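Local structure of nonsense-mediated mRNA decay protein 2 (Saccharomyces cerevisiae, 4LUN) at residues 35-40 / 61-66; 42-47 / 54-59; 70-75 / 106-111; 85-90 / 143-148. The protein takes part in nonsense-mediated decay of mRNAs with premature stop codons, its C-terminus contacting UPF1; this chain is the N-terminal mIF4G domain. All blocks are in the same frame, centred on the assembly; numbering follows the deposited sequence.

Overall arrangement
Following the chain from the N terminus, helix 34-44 takes part in two closures. Contact 1 returns the loop at 61-66 to this helix, and nested inside that loop contact 2 pairs the end of the helix with helix 52-60. Contact 3 opens next, setting helix 69-81 beside helix 106-116. Before it closes, helix 87-104 has begun at contact 4, which ends on helix 130-152, so contacts 3 and 4 cross along the chain. Contacts 1, 2 and 3 touch one another: Phe40 meets Leu56 and Ile72, and Leu44 packs on Thr75. Contact 4 stands apart, its centre about 18 Å from that of contact 2. All four lie in the all-helical mIF4G domain.

Contact 1. Residues 35-40 / 61-66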
loop_
_atom_site.group_PDB
_atom_site.type_symbol
_atom_site.label_atom_id
_atom_site.label_comp_id
_atom_site.label_asym_id
_atom_site.label_seq_id
_atom_site.Cartn_x
_atom_site.Cartn_y
_atom_site.Cartn_z
ATOM N N LYS A 35 -24.043 -23.053 -14.485
ATOM C CA LYS A 35 -22.856 -23.138 -15.338
ATOM C C LYS A 35 -22.239 -21.761 -15.576
ATOM O O LYS A 35 -21.025 -21.586 -15.433
ATOM C CB LYS A 35 -23.188 -23.811 -16.678
ATOM C CG LYS A 35 -21.990 -23.997 -17.605
ATOM C CD LYS A 35 -22.289 -25.051 -18.688
ATOM C CE LYS A 35 -22.922 -24.444 -19.935
ATOM N NZ LYS A 35 -23.336 -25.509 -20.928
ATOM N N ARG A 36 -23.079 -20.782 -15.895
ATOM C CA ARG A 36 -22.598 -19.435 -16.207
ATOM C C ARG A 36 -21.954 -18.794 -14.990
ATOM O O ARG A 36 -20.902 -18.149 -15.091
ATOM C CB ARG A 36 -23.743 -18.540 -16.687
ATOM C CG ARG A 36 -23.265 -17.243 -17.323
ATOM C CD ARG A 36 -22.443 -17.550 -18.557
ATOM N NE ARG A 36 -21.794 -16.367 -19.115
ATOM C CZ ARG A 36 -22.359 -15.563 -20.008
ATOM N NH1 ARG A 36 -23.593 -15.807 -20.436
ATOM N NH2 ARG A 36 -21.694 -14.513 -20.470
ATOM N N ASN A 37 -22.594 -18.968 -13.838
ATOM C CA ASN A 37 -22.158 -18.289 -12.626
ATOM C C ASN A 37 -20.922 -18.939 -12.026
ATOM O O ASN A 37 -20.033 -18.249 -11.543
ATOM C CB ASN A 37 -23.295 -18.208 -11.604
ATOM C CG ASN A 37 -24.414 -17.269 -12.043
ATOM O OD1 ASN A 37 -24.181 -16.098 -12.341
ATOM N ND2 ASN A 37 -25.636 -17.788 -12.094
ATOM N N THR A 38 -20.858 -20.267 -12.051
ATOM C CA THR A 38 -19.644 -20.942 -11.612
ATOM C C THR A 38 -18.511 -20.705 -12.609
ATOM O O THR A 38 -17.341 -20.689 -12.231
ATOM C CB THR A 38 -19.852 -22.457 -11.411
ATOM O OG1 THR A 38 -20.375 -23.031 -12.611
ATOM C CG2 THR A 38 -20.809 -22.716 -10.277
ATOM N N GLY A 39 -18.864 -20.517 -13.877
ATOM C CA GLY A 39 -17.882 -20.223 -14.904
ATOM C C GLY A 39 -17.255 -18.859 -14.656
ATOM O O GLY A 39 -16.084 -18.630 -14.971
ATOM N N PHE A 40 -18.036 -17.952 -14.083
ATOM C CA PHE A 40 -17.518 -16.636 -13.712
ATOM C C PHE A 40 -16.510 -16.734 -12.560
ATOM O O PHE A 40 -15.443 -16.118 -12.609
ATOM C CB PHE A 40 -18.659 -15.681 -13.355
ATOM C CG PHE A 40 -18.200 -14.280 -13.027
ATOM C CD1 PHE A 40 -17.799 -13.417 -14.032
ATOM C CD2 PHE A 40 -18.173 -13.833 -11.717
ATOM C CE1 PHE A 40 -17.373 -12.132 -13.734
ATOM C CE2 PHE A 40 -17.751 -12.544 -11.417
ATOM C CZ PHE A 40 -17.349 -11.703 -12.430
ATOM N N SER A 61 -21.973 -8.183 -18.054
ATOM C CA SER A 61 -23.035 -7.613 -18.871
ATOM C C SER A 61 -23.978 -8.684 -19.404
ATOM O O SER A 61 -24.959 -8.368 -20.074
ATOM C CB SER A 61 -22.460 -6.795 -20.033
ATOM O OG SER A 61 -21.994 -7.629 -21.076
ATOM N N GLU A 62 -23.688 -9.947 -19.103
ATOM C CA GLU A 62 -24.516 -11.050 -19.600
ATOM C C GLU A 62 -25.063 -11.935 -18.485
ATOM O O GLU A 62 -26.174 -12.465 -18.585
ATOM C CB GLU A 62 -23.726 -11.906 -20.594
ATOM C CG GLU A 62 -23.469 -11.227 -21.932
ATOM C CD GLU A 62 -22.551 -12.033 -22.835
ATOM O OE1 GLU A 62 -22.076 -13.105 -22.405
ATOM O OE2 GLU A 62 -22.302 -11.590 -23.976
ATOM N N ALA A 63 -24.276 -12.107 -17.429
ATOM C CA ALA A 63 -24.655 -13.005 -16.344
ATOM C C ALA A 63 -25.344 -12.278 -15.204
ATOM O O ALA A 63 -24.994 -11.142 -14.872
ATOM C CB ALA A 63 -23.443 -13.756 -15.828
ATOM N N SER A 64 -26.329 -12.948 -14.616
ATOM C CA SER A 64 -26.936 -12.523 -13.367
ATOM C C SER A 64 -26.217 -13.266 -12.259
ATOM O O SER A 64 -26.411 -14.470 -12.074
ATOM C CB SER A 64 -28.419 -12.871 -13.329
ATOM O OG SER A 64 -28.928 -12.730 -12.013
ATOM N N LEU A 65 -25.394 -12.534 -11.523
ATOM C CA LEU A 65 -24.470 -13.110 -10.559
ATOM C C LEU A 65 -24.911 -12.892 -9.113
ATOM O O LEU A 65 -24.186 -13.238 -8.179
ATOM C CB LEU A 65 -23.093 -12.485 -10.769
ATOM C CG LEU A 65 -22.433 -12.729 -12.123
ATOM C CD1 LEU A 65 -21.367 -11.692 -12.409
ATOM C CD2 LEU A 65 -21.822 -14.113 -12.155
ATOM N N GLU A 66 -26.102 -12.330 -8.933
ATOM C CA GLU A 66 -26.589 -11.923 -7.610
ATOM C C GLU A 66 -26.534 -13.002 -6.519
ATOM O O GLU A 66 -26.141 -12.733 -5.386
ATOM C CB GLU A 66 -28.019 -11.382 -7.722
ATOM C CG GLU A 66 -28.444 -10.512 -6.551
ATOM C CD GLU A 66 -27.741 -9.165 -6.547
ATOM O OE1 GLU A 66 -27.244 -8.756 -5.476
ATOM O OE2 GLU A 66 -27.693 -8.514 -7.615
#
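The guanidinium of Arg36 is held by three acids, Glu62 at NH2, Asp31 at NH1 and Asp59 at NE, each in a salt bridge, and these acidic groups probably stabilise its charge. The Glu62 bridge pins the loop after helix 52-60 to helix 34-44 in this HEAT-repeat mIF4G domain. From NH2 of Arg36 to OE1 of Glu62 it is modelled at 2.4 Å, so short that its exact length is doubtful. The carboxylate comes to the edge of the guanidinium, the two planes 75° apart. Nearer the backbone, Arg36 CG rests on Ala63 CB at 3.8 Å, an apolar step between the ion pair and the core. There Leu65 and Phe40 meet at about a right angle. With its CG anti to the backbone N (chi1 -177°), Phe40 turns its ring toward the loop, and Leu65 uses both branches on it: CD2 lies 3.7 Å from CD2 of Phe40, while CD1 makes a CH-pi contact. Ile72 of helix 69-81 also packs on both side chains, which makes this pair part of the seam to the next helix. Leu65 CD1 sits 3.8 Å from the centroid of the Phe40 ring, only 10° off its normal.

Contact 2. Residues 42-47 / 54-59; sequences KKLKKG and SSLLKD
Lys43 reaches from helix 34-44 across to helix 52-60, and its side chain touches three residues on the way. CB starts on the apolar side, 3.7 Å from CD2 of Leu56, and CG stays against the same methyl at 4.0 Å; the two side chains run alongside, pointing opposite ways. CD comes to 3.2 Å from OG of Ser55, and CE remains close to that hydroxyl. A bend at chi3 (-76°) then carries the ammonium on to Asp59. NZ forms a salt bridge with Asp59 OD2, modelled at 2.4 Å, so short that the length itself is doubtful. A second bond from NZ to Ser55 OG is weak, at 3.4 Å. The other carboxylate oxygen of Asp59, OD1, is the one held by Arg36, so one acid has basic partners at two sites of helix 34-44. Behind the ion pair, Leu44 CD2 meets Leu56 CD2 at 3.9 Å, crossing at a slant. Both leucines are buried: Leu44 leans on Ile72, Thr75 and Val76 of helix 69-81, Leu56 on Phe40. A type I beta turn runs from Leu44 to Gly47, closed by Gly47 N to Leu44 O at 2.9 Å; Gly47 has a positive phi of 104°. Two roughly antiparallel helices joined by a short connection form an alpha-alpha hairpin, the basic architectural element of HEAT-repeat domains such as this mIF4G domain.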
loop_
_atom_site.group_PDB
_atom_site.type_symbol
_atom_site.label_atom_id
_atom_site.label_comp_id
_atom_site.label_asym_id
_atom_site.label_seq_id
_atom_site.Cartn_x
_atom_site.Cartn_y
_atom_site.Cartn_z
ATOM N N LYS A 42 -14.697 -19.305 -11.704
ATOM C CA LYS A 42 -13.494 -19.945 -12.224
ATOM C C LYS A 42 -12.610 -18.961 -12.973
ATOM O O LYS A 42 -11.384 -19.029 -12.893
ATOM C CB LYS A 42 -13.849 -21.118 -13.142
ATOM C CG LYS A 42 -14.051 -22.426 -12.409
ATOM C CD LYS A 42 -14.203 -23.581 -13.387
ATOM C CE LYS A 42 -15.664 -23.901 -13.645
ATOM N NZ LYS A 42 -15.824 -24.894 -14.750
ATOM N N LYS A 43 -13.233 -18.049 -13.707
ATOM C CA LYS A 43 -12.484 -17.026 -14.424
ATOM C C LYS A 43 -11.797 -16.060 -13.444
ATOM O O LYS A 43 -10.634 -15.689 -13.638
ATOM C CB LYS A 43 -13.395 -16.278 -15.399
ATOM C CG LYS A 43 -12.698 -15.860 -16.686
ATOM C CD LYS A 43 -13.673 -15.222 -17.661
ATOM C CE LYS A 43 -14.541 -16.265 -18.345
ATOM N NZ LYS A 43 -15.857 -15.692 -18.752
ATOM N N LEU A 44 -12.510 -15.677 -12.386
ATOM C CA LEU A 44 -11.946 -14.809 -11.345
ATOM C C LEU A 44 -10.726 -15.457 -10.700
ATOM O O LEU A 44 -9.701 -14.803 -10.476
ATOM C CB LEU A 44 -12.987 -14.514 -10.256
ATOM C CG LEU A 44 -14.104 -13.506 -10.520
ATOM C CD1 LEU A 44 -15.010 -13.400 -9.295
ATOM C CD2 LEU A 44 -13.537 -12.141 -10.888
ATOM N N LYS A 45 -10.855 -16.750 -10.411
ATOM C CA LYS A 45 -9.850 -17.523 -9.695
ATOM C C LYS A 45 -8.554 -17.718 -10.463
ATOM O O LYS A 45 -7.552 -18.140 -9.887
ATOM C CB LYS A 45 -10.409 -18.890 -9.299
ATOM C CG LYS A 45 -10.940 -18.949 -7.888
ATOM C CD LYS A 45 -11.561 -20.300 -7.596
ATOM C CE LYS A 45 -11.984 -20.392 -6.143
ATOM N NZ LYS A 45 -13.141 -21.308 -5.953
ATOM N N LYS A 46 -8.559 -17.428 -11.758
ATOM C CA LYS A 46 -7.314 -17.534 -12.503
ATOM C C LYS A 46 -6.435 -16.318 -12.206
ATOM O O LYS A 46 -5.249 -16.298 -12.540
ATOM C CB LYS A 46 -7.564 -17.696 -14.002
ATOM C CG LYS A 46 -7.516 -16.412 -14.797
ATOM C CD LYS A 46 -6.901 -16.671 -16.164
ATOM C CE LYS A 46 -6.642 -15.374 -16.910
ATOM N NZ LYS A 46 -5.489 -15.516 -17.845
ATOM N N GLY A 47 -7.023 -15.311 -11.563
ATOM C CA GLY A 47 -6.269 -14.157 -11.099
ATOM C C GLY A 47 -6.451 -12.921 -11.957
ATOM O O GLY A 47 -6.870 -13.003 -13.115
ATOM N N SER A 54 -11.434 -7.918 -20.041
ATOM C CA SER A 54 -12.483 -7.804 -21.055
ATOM C C SER A 54 -13.468 -8.975 -21.053
ATOM O O SER A 54 -14.676 -8.782 -21.207
ATOM C CB SER A 54 -11.872 -7.625 -22.447
ATOM O OG SER A 54 -12.257 -6.383 -23.015
ATOM N N SER A 55 -12.950 -10.184 -20.877
ATOM C CA SER A 55 -13.793 -11.373 -20.846
ATOM C C SER A 55 -14.728 -11.344 -19.642
ATOM O O SER A 55 -15.911 -11.665 -19.756
ATOM C CB SER A 55 -12.936 -12.641 -20.823
ATOM O OG SER A 55 -13.718 -13.784 -20.515
ATOM N N LEU A 56 -14.189 -10.950 -18.491
ATOM C CA LEU A 56 -14.977 -10.853 -17.266
ATOM C C LEU A 56 -16.028 -9.751 -17.354
ATOM O O LEU A 56 -17.119 -9.879 -16.795
ATOM C CB LEU A 56 -14.061 -10.611 -16.064
ATOM C CG LEU A 56 -13.255 -11.813 -15.573
ATOM C CD1 LEU A 56 -12.000 -11.362 -14.835
ATOM C CD2 LEU A 56 -14.110 -12.687 -14.672
ATOM N N LEU A 57 -15.699 -8.666 -18.049
ATOM C CA LEU A 57 -16.645 -7.566 -18.202
ATOM C C LEU A 57 -17.838 -7.989 -19.052
ATOM O O LEU A 57 -18.950 -7.508 -18.848
ATOM C CB LEU A 57 -15.968 -6.328 -18.801
ATOM C CG LEU A 57 -15.038 -5.556 -17.860
ATOM C CD1 LEU A 57 -14.497 -4.301 -18.534
ATOM C CD2 LEU A 57 -15.753 -5.201 -16.564
ATOM N N LYS A 58 -17.596 -8.889 -20.002
ATOM C CA LYS A 58 -18.666 -9.421 -20.843
ATOM C C LYS A 58 -19.660 -10.210 -19.997
ATOM O O LYS A 58 -20.873 -10.059 -20.152
ATOM C CB LYS A 58 -18.090 -10.305 -21.950
ATOM C CG LYS A 58 -19.076 -10.647 -23.060
ATOM C CD LYS A 58 -18.406 -11.459 -24.158
ATOM C CE LYS A 58 -17.881 -12.783 -23.620
ATOM N NZ LYS A 58 -16.406 -12.938 -23.801
ATOM N N ASP A 59 -19.137 -11.045 -19.103
ATOM C CA ASP A 59 -19.965 -11.820 -18.180
ATOM C C ASP A 59 -20.809 -10.922 -17.288
ATOM O O ASP A 59 -21.975 -11.212 -17.028
ATOM C CB ASP A 59 -19.100 -12.723 -17.297
ATOM C CG ASP A 59 -18.432 -13.844 -18.074
ATOM O OD1 ASP A 59 -19.145 -14.762 -18.535
ATOM O OD2 ASP A 59 -17.190 -13.818 -18.208
#

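Contact 3. Residues 70-75 / 106-111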
loop_
_atom_site.group_PDB
_atom_site.type_symbol
_atom_site.label_atom_id
_atom_site.label_comp_id
_atom_site.label_asym_id
_atom_site.label_seq_id
_atom_site.Cartn_x
_atom_site.Cartn_y
_atom_site.Cartn_z
ATOM N N SER A 70 -21.838 -13.404 -2.502
ATOM C CA SER A 70 -20.992 -13.680 -1.334
ATOM C C SER A 70 -19.721 -14.408 -1.741
ATOM O O SER A 70 -18.620 -14.046 -1.322
ATOM C CB SER A 70 -21.743 -14.516 -0.299
ATOM O OG SER A 70 -23.027 -13.985 -0.038
ATOM N N GLU A 71 -19.884 -15.442 -2.558
ATOM C CA GLU A 71 -18.750 -16.190 -3.079
ATOM C C GLU A 71 -17.834 -15.329 -3.948
ATOM O O GLU A 71 -16.611 -15.496 -3.928
ATOM C CB GLU A 71 -19.230 -17.414 -3.867
ATOM C CG GLU A 71 -18.127 -18.129 -4.607
ATOM C CD GLU A 71 -18.521 -19.525 -5.019
ATOM O OE1 GLU A 71 -19.723 -19.855 -4.916
ATOM O OE2 GLU A 71 -17.627 -20.293 -5.435
ATOM N N ILE A 72 -18.422 -14.402 -4.701
ATOM C CA ILE A 72 -17.639 -13.502 -5.544
ATOM C C ILE A 72 -16.786 -12.583 -4.669
ATOM O O ILE A 72 -15.611 -12.347 -4.959
ATOM C CB ILE A 72 -18.543 -12.637 -6.444
ATOM C CG1 ILE A 72 -19.171 -13.484 -7.551
ATOM C CG2 ILE A 72 -17.749 -11.502 -7.075
ATOM C CD1 ILE A 72 -20.175 -12.725 -8.399
ATOM N N ILE A 73 -17.385 -12.083 -3.594
ATOM C CA ILE A 73 -16.688 -11.207 -2.652
ATOM C C ILE A 73 -15.466 -11.891 -2.035
ATOM O O ILE A 73 -14.366 -11.333 -2.044
ATOM C CB ILE A 73 -17.638 -10.736 -1.534
ATOM C CG1 ILE A 73 -18.696 -9.795 -2.112
ATOM C CG2 ILE A 73 -16.860 -10.056 -0.407
ATOM C CD1 ILE A 73 -19.886 -9.601 -1.216
ATOM N N VAL A 74 -15.656 -13.100 -1.508
ATOM C CA VAL A 74 -14.538 -13.880 -0.967
ATOM C C VAL A 74 -13.481 -14.188 -2.025
ATOM O O VAL A 74 -12.283 -14.018 -1.788
ATOM C CB VAL A 74 -15.020 -15.198 -0.339
ATOM C CG1 VAL A 74 -13.827 -16.052 0.091
ATOM C CG2 VAL A 74 -15.928 -14.915 0.845
ATOM N N THR A 75 -13.923 -14.635 -3.194
ATOM C CA THR A 75 -13.009 -14.956 -4.284
ATOM C C THR A 75 -12.181 -13.753 -4.717
ATOM O O THR A 75 -10.956 -13.842 -4.843
ATOM C CB THR A 75 -13.763 -15.517 -5.502
ATOM O OG1 THR A 75 -14.448 -16.716 -5.122
ATOM C CG2 THR A 75 -12.799 -15.813 -6.641
ATOM N N GLY A 106 -22.460 -1.038 -3.105
ATOM C CA GLY A 106 -21.962 -1.205 -1.761
ATOM C C GLY A 106 -22.122 -2.599 -1.230
ATOM O O GLY A 106 -21.307 -3.034 -0.434
ATOM N N ARG A 107 -23.158 -3.319 -1.663
ATOM C CA ARG A 107 -23.308 -4.689 -1.189
ATOM C C ARG A 107 -22.151 -5.586 -1.653
ATOM O O ARG A 107 -21.909 -6.629 -1.058
ATOM C CB ARG A 107 -24.681 -5.279 -1.544
ATOM C CG ARG A 107 -24.995 -5.339 -3.020
ATOM C CD ARG A 107 -26.466 -5.705 -3.245
ATOM N NE ARG A 107 -26.711 -6.080 -4.635
ATOM C CZ ARG A 107 -27.041 -5.221 -5.596
ATOM N NH1 ARG A 107 -27.181 -3.931 -5.319
ATOM N NH2 ARG A 107 -27.237 -5.650 -6.836
ATOM N N PHE A 108 -21.425 -5.164 -2.691
ATOM C CA PHE A 108 -20.174 -5.824 -3.073
ATOM C C PHE A 108 -18.971 -5.110 -2.460
ATOM O O PHE A 108 -18.125 -5.735 -1.826
ATOM C CB PHE A 108 -20.019 -5.871 -4.596
ATOM C CG PHE A 108 -18.613 -6.164 -5.064
ATOM C CD1 PHE A 108 -18.132 -7.462 -5.099
ATOM C CD2 PHE A 108 -17.779 -5.136 -5.489
ATOM C CE1 PHE A 108 -16.844 -7.731 -5.534
ATOM C CE2 PHE A 108 -16.490 -5.397 -5.928
ATOM C CZ PHE A 108 -16.020 -6.698 -5.947
ATOM N N THR A 109 -18.902 -3.798 -2.656
ATOM C CA THR A 109 -17.701 -3.036 -2.277
ATOM C C THR A 109 -17.480 -2.896 -0.772
ATOM O O THR A 109 -16.333 -2.947 -0.297
ATOM C CB THR A 109 -17.678 -1.657 -2.977
ATOM O OG1 THR A 109 -17.923 -1.853 -4.378
ATOM C CG2 THR A 109 -16.328 -0.972 -2.793
ATOM N N SER A 110 -18.553 -2.710 -0.012
ATOM C CA SER A 110 -18.432 -2.605 1.444
ATOM C C SER A 110 -17.750 -3.812 2.100
ATOM O O SER A 110 -16.719 -3.645 2.775
ATOM C CB SER A 110 -19.775 -2.255 2.117
ATOM O OG SER A 110 -19.701 -2.415 3.524
ATOM N N PRO A 111 -18.285 -5.035 1.900
ATOM C CA PRO A 111 -17.580 -6.162 2.524
ATOM C C PRO A 111 -16.190 -6.425 1.925
ATOM O O PRO A 111 -15.298 -6.889 2.643
ATOM C CB PRO A 111 -18.519 -7.352 2.281
ATOM C CG PRO A 111 -19.374 -6.947 1.123
ATOM C CD PRO A 111 -19.522 -5.458 1.214
#
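Ile73 and Phe108 bring helices 69-81 and 106-116 together, with Ile73 at the centre of a small apolar contact. The packing is closest at the end of this isoleucine. Its CD1 lies 3.6 Å from CG of the Pro111 ring and 3.6 Å from the backbone O of Arg107, so the methyl sits between one turn and the next of the partner helix. Its CG1 meets Phe108 CD1 at 3.8 Å, the two residues lying side by side but headed opposite ways. With CG1 beside the backbone N (chi1 -68°) and CD1 extended beyond it, Ile73 points its longer branch at Pro111. Pro111 has no N-H to give to the turn before it, and the helix is kinked there; its ring meets Ile73 at about a right angle. Looser contact lies on the inner side, where Ile72 CG2 comes only to 4.2 Å from Phe108 CE1, although both residues are buried. The outer side faces solvent: Arg107 is exposed, adds little to the contact, and sends its guanidinium to a salt bridge with Glu66 instead. Short segments of the two helices run in similar directions, 34° apart, with 9.9 Å between their axes. Helix 87-104 lies between them in sequence. Ile72, which touches Phe108, also packs on Ile41 of helix 34-44; Phe108 reaches Leu69 and Val76 as well, and helix 69-81 lies between helices 34-44 and 106-116.

Contact 4. Residues 85-90 / 143-148; sequences NKNDDV and NLRVFT
One face of the Arg145 guanidinium is covered by Val90, whose CG2 stands 3.5 Å above the plane, offset toward the rim; Asn87 and Asn85 lie at its edge. This joins the start of helix 87-104 to helix 130-152 within the HEAT-repeat mIF4G domain. Asn87 OD1 is gripped end-on by two nitrogens, accepting from NH2 at 2.6 Å and from NH1 at 2.8 Å. It sits in the guanidinium plane, but the amide plane of Asn87 is turned 77° from it. NH1 approaches nearly along the C=O direction (C=O...N 164°), whereas NH2 comes from above the carbonyl plane. The bend of Arg145 at chi2 (-95°) lays CD and NE across Val90, with NE 3.6 Å from its CG1. NE also has a salt bridge to Glu149, one turn on in the same helix, which helps hold the group in its orientation. Deeper in, Val90 CG2 meets Val146 CG2 at 4.2 Å, a buried apolar floor beneath the polar rim. Asn85 joins through solvent: a water donates to its OD1 at 2.8 Å and accepts from Arg145 NH1 at 3.0 Å, lying in the guanidinium plane.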
loop_
_atom_site.group_PDB
_atom_site.type_symbol
_atom_site.label_atom_id
_atom_site.label_comp_id
_atom_site.label_asym_id
_atom_site.label_seq_id
_atom_site.Cartn_x
_atom_site.Cartn_y
_atom_site.Cartn_z
ATOM N N ASN A 85 3.096 -7.740 -8.486
ATOM C CA ASN A 85 3.618 -6.396 -8.706
ATOM C C ASN A 85 3.974 -6.215 -10.177
ATOM O O ASN A 85 5.145 -6.204 -10.564
ATOM C CB ASN A 85 4.823 -6.088 -7.818
ATOM C CG ASN A 85 5.340 -4.673 -8.019
ATOM O OD1 ASN A 85 4.602 -3.786 -8.457
ATOM N ND2 ASN A 85 6.615 -4.458 -7.713
ATOM N N LYS A 86 2.937 -6.105 -10.996
ATOM C CA LYS A 86 3.092 -5.849 -12.414
ATOM C C LYS A 86 2.078 -4.772 -12.748
ATOM O O LYS A 86 0.900 -4.909 -12.430
ATOM C CB LYS A 86 2.833 -7.122 -13.226
ATOM C CG LYS A 86 3.809 -8.262 -12.934
ATOM C CD LYS A 86 3.606 -9.445 -13.879
ATOM C CE LYS A 86 3.953 -9.097 -15.327
ATOM N NZ LYS A 86 5.413 -9.199 -15.622
ATOM N N ASN A 87 2.535 -3.687 -13.357
ATOM C CA ASN A 87 1.652 -2.556 -13.600
ATOM C C ASN A 87 0.432 -2.919 -14.439
ATOM O O ASN A 87 -0.663 -2.405 -14.201
ATOM C CB ASN A 87 2.418 -1.386 -14.213
ATOM C CG ASN A 87 3.375 -0.750 -13.229
ATOM O OD1 ASN A 87 3.116 -0.729 -12.025
ATOM N ND2 ASN A 87 4.494 -0.236 -13.731
ATOM N N ASP A 88 0.617 -3.817 -15.401
ATOM C CA ASP A 88 -0.481 -4.232 -16.276
ATOM C C ASP A 88 -1.523 -5.088 -15.559
ATOM O O ASP A 88 -2.715 -5.020 -15.873
ATOM C CB ASP A 88 0.054 -4.960 -17.508
ATOM C CG ASP A 88 0.610 -4.010 -18.550
ATOM O OD1 ASP A 88 1.721 -4.271 -19.056
ATOM O OD2 ASP A 88 -0.068 -3.003 -18.864
ATOM N N ASP A 89 -1.072 -5.887 -14.600
ATOM C CA ASP A 89 -1.978 -6.709 -13.810
ATOM C C ASP A 89 -2.805 -5.849 -12.854
ATOM O O ASP A 89 -3.996 -6.095 -12.658
ATOM C CB ASP A 89 -1.204 -7.778 -13.043
ATOM C CG ASP A 89 -0.629 -8.845 -13.956
ATOM O OD1 ASP A 89 -0.681 -8.662 -15.192
ATOM O OD2 ASP A 89 -0.126 -9.863 -13.439
ATOM N N VAL A 90 -2.173 -4.841 -12.266
ATOM C CA VAL A 90 -2.888 -3.871 -11.426
ATOM C C VAL A 90 -4.008 -3.155 -12.198
ATOM O O VAL A 90 -5.126 -3.012 -11.698
ATOM C CB VAL A 90 -1.901 -2.853 -10.787
ATOM C CG1 VAL A 90 -2.642 -1.765 -10.049
ATOM C CG2 VAL A 90 -0.938 -3.568 -9.844
ATOM N N ASN A 143 -0.151 -4.588 -1.667
ATOM C CA ASN A 143 -1.510 -4.350 -1.204
ATOM C C ASN A 143 -1.816 -2.862 -1.113
ATOM O O ASN A 143 -2.914 -2.423 -1.470
ATOM C CB ASN A 143 -1.738 -5.023 0.152
ATOM C CG ASN A 143 -1.713 -6.543 0.059
ATOM O OD1 ASN A 143 -1.947 -7.111 -1.013
ATOM N ND2 ASN A 143 -1.458 -7.202 1.181
ATOM N N LEU A 144 -0.850 -2.085 -0.638
ATOM C CA LEU A 144 -1.034 -0.638 -0.559
ATOM C C LEU A 144 -1.172 -0.042 -1.949
ATOM O O LEU A 144 -1.973 0.860 -2.171
ATOM C CB LEU A 144 0.151 0.014 0.182
ATOM C CG LEU A 144 0.203 1.544 0.259
ATOM C CD1 LEU A 144 -0.961 2.081 1.101
ATOM C CD2 LEU A 144 1.537 1.972 0.849
ATOM N N ARG A 145 -0.409 -0.568 -2.904
ATOM C CA ARG A 145 -0.454 -0.005 -4.251
ATOM C C ARG A 145 -1.828 -0.234 -4.862
ATOM O O ARG A 145 -2.449 0.686 -5.417
ATOM C CB ARG A 145 0.633 -0.640 -5.118
ATOM C CG ARG A 145 0.828 0.043 -6.460
ATOM C CD ARG A 145 0.046 -0.634 -7.547
ATOM N NE ARG A 145 0.161 0.090 -8.812
ATOM C CZ ARG A 145 1.074 -0.180 -9.737
ATOM N NH1 ARG A 145 1.948 -1.159 -9.538
ATOM N NH2 ARG A 145 1.107 0.524 -10.861
ATOM N N VAL A 146 -2.313 -1.461 -4.731
ATOM C CA VAL A 146 -3.613 -1.833 -5.289
ATOM C C VAL A 146 -4.738 -1.055 -4.612
ATOM O O VAL A 146 -5.669 -0.586 -5.276
ATOM C CB VAL A 146 -3.838 -3.361 -5.193
ATOM C CG1 VAL A 146 -5.295 -3.714 -5.478
ATOM C CG2 VAL A 146 -2.903 -4.089 -6.172
ATOM N N PHE A 147 -4.648 -0.925 -3.289
ATOM C CA PHE A 147 -5.626 -0.140 -2.552
ATOM C C PHE A 147 -5.697 1.268 -3.105
ATOM O O PHE A 147 -6.785 1.802 -3.328
ATOM C CB PHE A 147 -5.300 -0.052 -1.068
ATOM C CG PHE A 147 -6.205 0.891 -0.336
ATOM C CD1 PHE A 147 -7.396 0.434 0.199
ATOM C CD2 PHE A 147 -5.880 2.234 -0.210
ATOM C CE1 PHE A 147 -8.264 1.306 0.849
ATOM C CE2 PHE A 147 -6.742 3.108 0.439
ATOM C CZ PHE A 147 -7.934 2.631 0.973
ATOM N N THR A 148 -4.528 1.867 -3.308
ATOM C CA THR A 148 -4.455 3.265 -3.705
ATOM C C THR A 148 -5.002 3.476 -5.115
ATOM O O THR A 148 -5.683 4.480 -5.379
ATOM C CB THR A 148 -3.027 3.811 -3.553
ATOM O OG1 THR A 148 -2.611 3.609 -2.200
ATOM C CG2 THR A 148 -3.003 5.310 -3.818
HETATM O O HOH W 1 2.174 -3.092 -7.259
#